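Local structure of dihydrodipicolinate synthase (Agrobacterium tumefaciens, 3B4U) at residues Phe244-Thr257 and Ile273-Asp286. The protein probably catalyses the condensation of pyruvate with aspartate semialdehyde, as a TIM-barrel lyase of the dihydrodipicolinate synthase family. Numbering follows the deposited sequence. Where two conformers were deposited one is given.
Sequences FPVTPAVKVLVSHT and ISPEDRRQIEGAFD
Ile281 and Val252 meet at the centre of a helix-helix packing in the C-terminal helical region that accompanies the TIM barrel of this family; the axes of helices 246-257 and 275-286 cross at -68° and approach to 9.9 Å. The tight part is apolar. Ile281 divides its branches: CG2 lies 3.7 Å from Leu253 CG, whereas CG1, anti to the carbonyl carbon, sits over one face of the Phe244 ring, 3.7 Å from its centroid, a CH-pi contact. Val252 CG2 packs on Ile273 CG1 at 3.6 Å, the two side chains crossing at about a right angle. Leu253 CD2 closes on Phe285 CB at 3.6 Å, and Phe216 also touches Leu253.

The looser side is polar and hydrated, with His256, Arg278 and Asp286 all partly exposed. A water joins His256 ND1 to Arg278 NH1, accepting from the latter. Glu282 CG covers one face of the His256 imidazole in a second CH-pi contact, which together with the NE2 bond probably restricts the ring's rotation. His256 NE2 donates to Asp286 OD1 at 2.8 Å, nearly straight at 177°; OD1 lies in the imidazole plane, while NE2 meets the carboxylate on its syn side, tilted 30° from the carboxylate plane.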
ATOM      1  N   PHE B 244      13.039   5.479  18.327  1.00 16.04           N
ATOM      2  CA  PHE B 244      12.009   6.429  17.857  1.00 15.77           C
ATOM      3  C   PHE B 244      11.575   6.076  16.427  1.00 15.17           C
ATOM      4  O   PHE B 244      12.370   5.545  15.650  1.00 14.56           O
ATOM      5  CB  PHE B 244      12.576   7.863  17.941  1.00 16.90           C
ATOM      6  CG  PHE B 244      13.292   8.170  19.238  1.00 15.98           C
ATOM      7  CD1 PHE B 244      12.573   8.445  20.399  1.00 18.26           C
ATOM      8  CD2 PHE B 244      14.672   8.196  19.303  1.00 17.90           C
ATOM      9  CE1 PHE B 244      13.241   8.710  21.598  1.00 18.50           C
ATOM     10  CE2 PHE B 244      15.340   8.459  20.500  1.00 17.96           C
ATOM     11  CZ  PHE B 244      14.621   8.719  21.642  1.00 19.85           C
ATOM     12  N   PRO B 245      10.303   6.365  16.032  1.00 15.04           N
ATOM     13  CA  PRO B 245       9.923   6.184  14.620  1.00 14.56           C
ATOM     14  C   PRO B 245      10.868   6.920  13.677  1.00 12.44           C
ATOM     15  O   PRO B 245      11.223   8.054  13.929  1.00 11.98           O
ATOM     16  CB  PRO B 245       8.483   6.747  14.559  1.00 14.76           C
ATOM     17  CG  PRO B 245       7.956   6.376  15.879  1.00 16.37           C
ATOM     18  CD  PRO B 245       9.118   6.777  16.808  1.00 15.49           C
ATOM     19  N   VAL B 246      11.293   6.246  12.624  1.00 11.77           N
ATOM     20  CA  VAL B 246      12.468   6.710  11.875  1.00 11.30           C
ATOM     21  C   VAL B 246      12.236   8.046  11.171  1.00  9.50           C
ATOM     22  O   VAL B 246      13.042   8.972  11.312  1.00  9.00           O
ATOM     23  CB  VAL B 246      12.972   5.631  10.853  1.00 12.76           C
ATOM     24  CG1 VAL B 246      14.222   6.085  10.142  1.00 14.90           C
ATOM     25  CG2 VAL B 246      13.210   4.273  11.483  1.00 15.96           C
ATOM     26  N   THR B 247      11.160   8.155  10.406  1.00  9.31           N
ATOM     27  CA  THR B 247      10.951   9.345   9.625  1.00  9.04           C
ATOM     28  C   THR B 247      10.658  10.571  10.497  1.00  8.39           C
ATOM     29  O   THR B 247      11.269  11.631  10.317  1.00  8.39           O
ATOM     30  CB  THR B 247       9.902   9.082   8.530  1.00  9.26           C
ATOM     31  OG1 THR B 247      10.420   8.058   7.652  1.00 11.81           O
ATOM     32  CG2 THR B 247       9.596  10.357   7.739  1.00 10.97           C
ATOM     33  N   PRO B 248       9.768  10.438  11.499  1.00  8.46           N
ATOM     34  CA  PRO B 248       9.587  11.577  12.397  1.00  8.77           C
ATOM     35  C   PRO B 248      10.899  12.024  13.100  1.00  8.97           C
ATOM     36  O   PRO B 248      11.128  13.216  13.270  1.00  9.01           O
ATOM     37  CB  PRO B 248       8.514  11.073  13.371  1.00  9.14           C
ATOM     38  CG  PRO B 248       7.717  10.037  12.574  1.00  9.23           C
ATOM     39  CD  PRO B 248       8.800   9.356  11.772  1.00  8.82           C
ATOM     40  N   ALA B 249      11.765  11.083  13.473  1.00  8.38           N
ATOM     41  CA  ALA B 249      13.037  11.442  14.102  1.00  9.04           C
ATOM     42  C   ALA B 249      14.000  12.147  13.155  1.00  8.27           C
ATOM     43  O   ALA B 249      14.673  13.091  13.534  1.00  9.06           O
ATOM     44  CB  ALA B 249      13.694  10.220  14.735  1.00 10.31           C
ATOM     45  N   VAL B 250      14.050  11.710  11.899  1.00  8.42           N
ATOM     46  CA  VAL B 250      14.835  12.423  10.919  1.00  8.18           C
ATOM     47  C   VAL B 250      14.377  13.868  10.796  1.00  7.94           C
ATOM     48  O   VAL B 250      15.178  14.807  10.766  1.00  7.78           O
ATOM     49  CB  VAL B 250      14.736  11.705   9.541  1.00  8.11           C
ATOM     50  CG1 VAL B 250      15.248  12.594   8.422  1.00  8.80           C
ATOM     51  CG2 VAL B 250      15.540  10.421   9.558  1.00  8.93           C
ATOM     52  N   LYS B 251      13.058  14.064  10.747  1.00  8.24           N
ATOM     53  CA  LYS B 251      12.523  15.423  10.660  1.00  8.85           C
ATOM     54  C   LYS B 251      12.883  16.289  11.869  1.00  8.52           C
ATOM     55  O   LYS B 251      13.199  17.469  11.721  1.00  8.71           O
ATOM     56  CB  LYS B 251      11.021  15.369  10.411  1.00  9.17           C
ATOM     57  CG  LYS B 251      10.658  14.877   8.999  1.00 10.30           C
ATOM     58  CD  LYS B 251       9.133  14.819   8.781  1.00 10.10           C
ATOM     59  CE  LYS B 251       8.689  15.904   7.822  1.00  8.69           C
ATOM     60  NZ  LYS B 251       7.229  15.840   7.588  1.00  7.75           N
ATOM     61  N   VAL B 252      12.881  15.689  13.056  1.00  9.07           N
ATOM     62  CA  VAL B 252      13.332  16.409  14.257  1.00  9.33           C
ATOM     63  C   VAL B 252      14.759  16.933  14.056  1.00  9.22           C
ATOM     64  O   VAL B 252      15.065  18.047  14.412  1.00  8.84           O
ATOM     65  CB  VAL B 252      13.264  15.475  15.507  1.00 10.27           C
ATOM     66  CG1 VAL B 252      14.063  16.034  16.673  1.00 11.11           C
ATOM     67  CG2 VAL B 252      11.844  15.195  15.952  1.00 12.92           C
ATOM     68  N   LEU B 253      15.624  16.127  13.456  1.00  7.99           N
ATOM     69  CA  LEU B 253      17.006  16.547  13.255  1.00  7.99           C
ATOM     70  C   LEU B 253      17.184  17.529  12.106  1.00  7.90           C
ATOM     71  O   LEU B 253      18.074  18.366  12.160  1.00  8.42           O
ATOM     72  CB  LEU B 253      17.931  15.332  13.171  1.00  8.67           C
ATOM     73  CG  LEU B 253      18.054  14.625  14.533  1.00  8.46           C
ATOM     74  CD1 LEU B 253      18.926  13.385  14.405  1.00 10.35           C
ATOM     75  CD2 LEU B 253      18.659  15.543  15.612  1.00  9.45           C
ATOM     76  N   VAL B 254      16.318  17.499  11.094  1.00  8.10           N
ATOM     77  CA  VAL B 254      16.295  18.593  10.123  1.00  8.26           C
ATOM     78  C   VAL B 254      15.967  19.897  10.853  1.00  8.52           C
ATOM     79  O   VAL B 254      16.664  20.892  10.674  1.00  8.87           O
ATOM     80  CB  VAL B 254      15.306  18.351   8.966  1.00  8.33           C
ATOM     81  CG1 VAL B 254      15.330  19.547   8.037  1.00  8.98           C
ATOM     82  CG2 VAL B 254      15.709  17.073   8.231  1.00  8.15           C
ATOM     83  N   SER B 255      14.944  19.890  11.705  1.00  9.03           N
ATOM     84  CA  SER B 255      14.597  21.078  12.500  0.50  9.37           C
ATOM     85  C   SER B 255      15.776  21.506  13.370  1.00  9.87           C
ATOM     86  O   SER B 255      16.098  22.695  13.448  1.00 11.22           O
ATOM     87  CB  SER B 255      13.373  20.815  13.377  0.50  9.64           C
ATOM     88  OG  SER B 255      12.182  20.903  12.624  0.50  9.83           O
ATOM     89  N   HIS B 256      16.421  20.550  14.050  1.00  9.85           N
ATOM     90  CA  HIS B 256      17.493  20.871  14.979  1.00 10.18           C
ATOM     91  C   HIS B 256      18.679  21.497  14.289  1.00 10.79           C
ATOM     92  O   HIS B 256      19.260  22.466  14.794  1.00 13.01           O
ATOM     93  CB  HIS B 256      17.887  19.591  15.690  1.00 10.21           C
ATOM     94  CG  HIS B 256      18.912  19.766  16.766  1.00 10.85           C
ATOM     95  ND1 HIS B 256      18.754  20.631  17.831  1.00 11.99           N
ATOM     96  CD2 HIS B 256      20.076  19.109  16.969  1.00 11.51           C
ATOM     97  CE1 HIS B 256      19.811  20.519  18.615  1.00 11.56           C
ATOM     98  NE2 HIS B 256      20.618  19.596  18.125  1.00 12.51           N
ATOM     99  N   THR B 257      19.061  20.961  13.133  1.00 10.30           N
ATOM    100  CA  THR B 257      20.246  21.468  12.457  1.00 10.28           C
ATOM    101  C   THR B 257      20.024  22.765  11.691  1.00 10.82           C
ATOM    102  O   THR B 257      20.964  23.507  11.455  1.00 13.42           O
ATOM    103  CB  THR B 257      20.864  20.412  11.504  1.00 10.60           C
ATOM    104  OG1 THR B 257      19.897  20.056  10.490  1.00 10.04           O
ATOM    105  CG2 THR B 257      21.308  19.162  12.272  1.00 10.40           C
ATOM    106  N   ILE B 273       6.887  13.490  17.125  1.00 15.49           N
ATOM    107  CA  ILE B 273       7.759  13.167  18.256  1.00 15.31           C
ATOM    108  C   ILE B 273       7.430  14.107  19.432  1.00 14.95           C
ATOM    109  O   ILE B 273       7.348  15.301  19.262  1.00 14.50           O
ATOM    110  CB  ILE B 273       9.243  13.352  17.859  1.00 15.60           C
ATOM    111  CG1 ILE B 273       9.650  12.414  16.707  1.00 18.67           C
ATOM    112  CG2 ILE B 273      10.158  13.160  19.074  1.00 16.42           C
ATOM    113  CD1 ILE B 273       9.671  10.986  17.065  1.00 18.28           C
ATOM    114  N   SER B 274       7.286  13.558  20.637  1.00 14.67           N
ATOM    115  CA  SER B 274       6.979  14.386  21.826  1.00 13.94           C
ATOM    116  C   SER B 274       8.147  15.301  22.234  1.00 13.27           C
ATOM    117  O   SER B 274       9.299  15.021  21.860  1.00 12.80           O
ATOM    118  CB  SER B 274       6.649  13.509  23.018  1.00 15.21           C
ATOM    119  OG  SER B 274       7.856  13.008  23.580  1.00 15.98           O
ATOM    120  N   PRO B 275       7.881  16.395  22.954  1.00 12.01           N
ATOM    121  CA  PRO B 275       8.955  17.294  23.382  1.00 12.47           C
ATOM    122  C   PRO B 275      10.076  16.565  24.135  1.00 12.03           C
ATOM    123  O   PRO B 275      11.253  16.765  23.850  1.00 12.12           O
ATOM    124  CB  PRO B 275       8.218  18.298  24.290  1.00 13.92           C
ATOM    125  CG  PRO B 275       6.855  18.317  23.683  1.00 14.33           C
ATOM    126  CD  PRO B 275       6.557  16.925  23.345  1.00 13.00           C
ATOM    127  N   GLU B 276       9.707  15.721  25.085  1.00 12.10           N
ATOM    128  CA  GLU B 276      10.706  14.982  25.835  1.00 12.75           C
ATOM    129  C   GLU B 276      11.544  14.108  24.889  1.00 11.53           C
ATOM    130  O   GLU B 276      12.773  14.063  25.001  1.00 12.26           O
ATOM    131  CB  GLU B 276      10.006  14.141  26.904  1.00 13.16           C
ATOM    132  CG  GLU B 276      10.929  13.275  27.696  1.00 15.88           C
ATOM    133  CD  GLU B 276      10.231  12.429  28.726  1.00 17.82           C
ATOM    134  OE1 GLU B 276       9.088  11.996  28.475  1.00 23.29           O
ATOM    135  OE2 GLU B 276      10.852  12.150  29.785  1.00 25.39           O
ATOM    136  N   ASP B 277      10.894  13.425  23.951  1.00 11.21           N
ATOM    137  CA  ASP B 277      11.638  12.540  23.058  1.00 11.46           C
ATOM    138  C   ASP B 277      12.482  13.327  22.061  1.00 11.04           C
ATOM    139  O   ASP B 277      13.576  12.909  21.686  1.00 10.95           O
ATOM    140  CB  ASP B 277      10.682  11.633  22.287  1.00 13.27           C
ATOM    141  CG  ASP B 277      10.129  10.515  23.127  1.00 15.80           C
ATOM    142  OD1 ASP B 277      10.642  10.290  24.235  1.00 17.20           O
ATOM    143  OD2 ASP B 277       9.215   9.831  22.627  1.00 19.79           O
ATOM    144  N   ARG B 278      12.000  14.485  21.648  1.00 10.30           N
ATOM    145  CA  ARG B 278      12.801  15.372  20.813  1.00 11.16           C
ATOM    146  C   ARG B 278      14.082  15.776  21.524  1.00 10.77           C
ATOM    147  O   ARG B 278      15.145  15.819  20.920  1.00 10.41           O
ATOM    148  CB  ARG B 278      12.013  16.618  20.384  1.00 11.53           C
ATOM    149  CG  ARG B 278      12.890  17.726  19.812  1.00 14.49           C
ATOM    150  CD  ARG B 278      12.185  18.665  18.853  1.00 17.81           C
ATOM    151  NE  ARG B 278      13.092  19.733  18.397  1.00 20.70           N
ATOM    152  CZ  ARG B 278      12.916  20.509  17.320  1.00 22.34           C
ATOM    153  NH1 ARG B 278      13.837  21.444  17.024  1.00 24.90           N
ATOM    154  NH2 ARG B 278      11.852  20.359  16.535  1.00 22.98           N
ATOM    155  N   ARG B 279      13.987  16.082  22.806  1.00 11.37           N
ATOM    156  CA  ARG B 279      15.184  16.448  23.539  1.00 12.19           C
ATOM    157  C   ARG B 279      16.163  15.274  23.592  1.00 11.39           C
ATOM    158  O   ARG B 279      17.385  15.472  23.511  1.00 12.13           O
ATOM    159  CB  ARG B 279      14.819  16.946  24.933  1.00 13.43           C
ATOM    160  CG  ARG B 279      14.083  18.303  24.912  1.00 21.04           C
ATOM    161  CD  ARG B 279      14.972  19.501  24.559  1.00 27.43           C
ATOM    162  NE  ARG B 279      16.110  19.630  25.480  1.00 30.70           N
ATOM    163  CZ  ARG B 279      17.002  20.628  25.481  1.00 29.92           C
ATOM    164  NH1 ARG B 279      16.907  21.642  24.625  1.00 31.74           N
ATOM    165  NH2 ARG B 279      17.992  20.613  26.367  1.00 32.14           N
ATOM    166  N   GLN B 280      15.665  14.056  23.696  1.00 11.38           N
ATOM    167  CA  GLN B 280      16.547  12.884  23.700  0.50 11.88           C
ATOM    168  C   GLN B 280      17.240  12.721  22.343  1.00 11.74           C
ATOM    169  O   GLN B 280      18.449  12.436  22.260  1.00 12.10           O
ATOM    170  CB  GLN B 280      15.758  11.634  24.058  0.50 12.26           C
ATOM    171  CG  GLN B 280      15.147  11.635  25.455  0.50 13.74           C
ATOM    172  CD  GLN B 280      14.342  10.388  25.739  0.50 15.15           C
ATOM    173  OE1 GLN B 280      14.819   9.272  25.522  0.50 18.50           O
ATOM    174  NE2 GLN B 280      13.122  10.567  26.259  0.50 18.23           N
ATOM    175  N   ILE B 281      16.488  12.932  21.269  1.00 10.57           N
ATOM    176  CA  ILE B 281      17.043  12.817  19.917  1.00 10.85           C
ATOM    177  C   ILE B 281      18.098  13.887  19.660  1.00 10.14           C
ATOM    178  O   ILE B 281      19.197  13.608  19.176  1.00 10.63           O
ATOM    179  CB  ILE B 281      15.910  12.943  18.920  1.00 10.78           C
ATOM    180  CG1 ILE B 281      15.050  11.682  18.949  1.00 11.71           C
ATOM    181  CG2 ILE B 281      16.430  13.173  17.492  1.00 12.14           C
ATOM    182  CD1 ILE B 281      13.690  11.861  18.251  1.00 12.63           C
ATOM    183  N   GLU B 282      17.793  15.108  20.055  1.00 10.21           N
ATOM    184  CA  GLU B 282      18.752  16.198  19.896  1.00 11.40           C
ATOM    185  C   GLU B 282      20.006  15.938  20.720  1.00 11.59           C
ATOM    186  O   GLU B 282      21.106  16.188  20.258  1.00 11.13           O
ATOM    187  CB  GLU B 282      18.108  17.535  20.273  1.00 11.30           C
ATOM    188  CG  GLU B 282      16.983  17.954  19.307  1.00 12.68           C
ATOM    189  CD  GLU B 282      16.094  19.042  19.846  1.00 16.19           C
ATOM    190  OE1 GLU B 282      16.296  19.472  20.983  1.00 18.98           O
ATOM    191  OE2 GLU B 282      15.176  19.453  19.111  1.00 19.46           O
ATOM    192  N   GLY B 283      19.838  15.398  21.914  1.00 11.43           N
ATOM    193  CA  GLY B 283      20.977  15.102  22.774  1.00 12.03           C
ATOM    194  C   GLY B 283      21.881  14.035  22.179  1.00 12.08           C
ATOM    195  O   GLY B 283      23.114  14.145  22.245  1.00 12.47           O
ATOM    196  N   ALA B 284      21.274  12.989  21.613  1.00 11.65           N
ATOM    197  CA  ALA B 284      22.036  11.927  20.959  1.00 11.49           C
ATOM    198  C   ALA B 284      22.846  12.490  19.782  1.00 10.89           C
ATOM    199  O   ALA B 284      24.025  12.143  19.590  1.00 10.98           O
ATOM    200  CB  ALA B 284      21.138  10.866  20.498  1.00 13.04           C
ATOM    201  N   PHE B 285      22.209  13.348  18.985  1.00  9.98           N
ATOM    202  CA  PHE B 285      22.886  14.012  17.898  1.00  9.83           C
ATOM    203  C   PHE B 285      24.031  14.879  18.409  1.00  9.60           C
ATOM    204  O   PHE B 285      25.138  14.810  17.885  1.00 10.16           O
ATOM    205  CB  PHE B 285      21.868  14.810  17.067  1.00  9.60           C
ATOM    206  CG  PHE B 285      22.493  15.622  15.982  1.00  8.98           C
ATOM    207  CD1 PHE B 285      22.673  15.105  14.702  1.00  8.97           C
ATOM    208  CD2 PHE B 285      22.929  16.890  16.228  1.00 10.51           C
ATOM    209  CE1 PHE B 285      23.263  15.868  13.719  1.00  9.85           C
ATOM    210  CE2 PHE B 285      23.530  17.654  15.253  1.00 11.25           C
ATOM    211  CZ  PHE B 285      23.699  17.138  13.990  1.00 11.08           C
ATOM    212  N   ASP B 286      23.747  15.716  19.398  1.00 10.46           N
ATOM    213  CA  ASP B 286      24.740  16.655  19.881  1.00 11.36           C
ATOM    214  C   ASP B 286      25.968  15.929  20.441  1.00 10.96           C
ATOM    215  O   ASP B 286      27.092  16.389  20.258  1.00 13.12           O
ATOM    216  CB  ASP B 286      24.164  17.549  20.967  1.00 11.97           C
ATOM    217  CG  ASP B 286      23.204  18.576  20.439  1.00 13.81           C
ATOM    218  OD1 ASP B 286      23.097  18.787  19.207  1.00 13.46           O
ATOM    219  OD2 ASP B 286      22.575  19.241  21.298  1.00 16.22           O
TER
HETATM  220  O   HOH W   1       8.566  14.437  14.413  1.00 18.87           O
HETATM  221  O   HOH W   2      13.938  24.224  15.062  1.00 33.34           O
HETATM  222  O   HOH W   3      16.722  22.472  18.233  1.00 20.50           O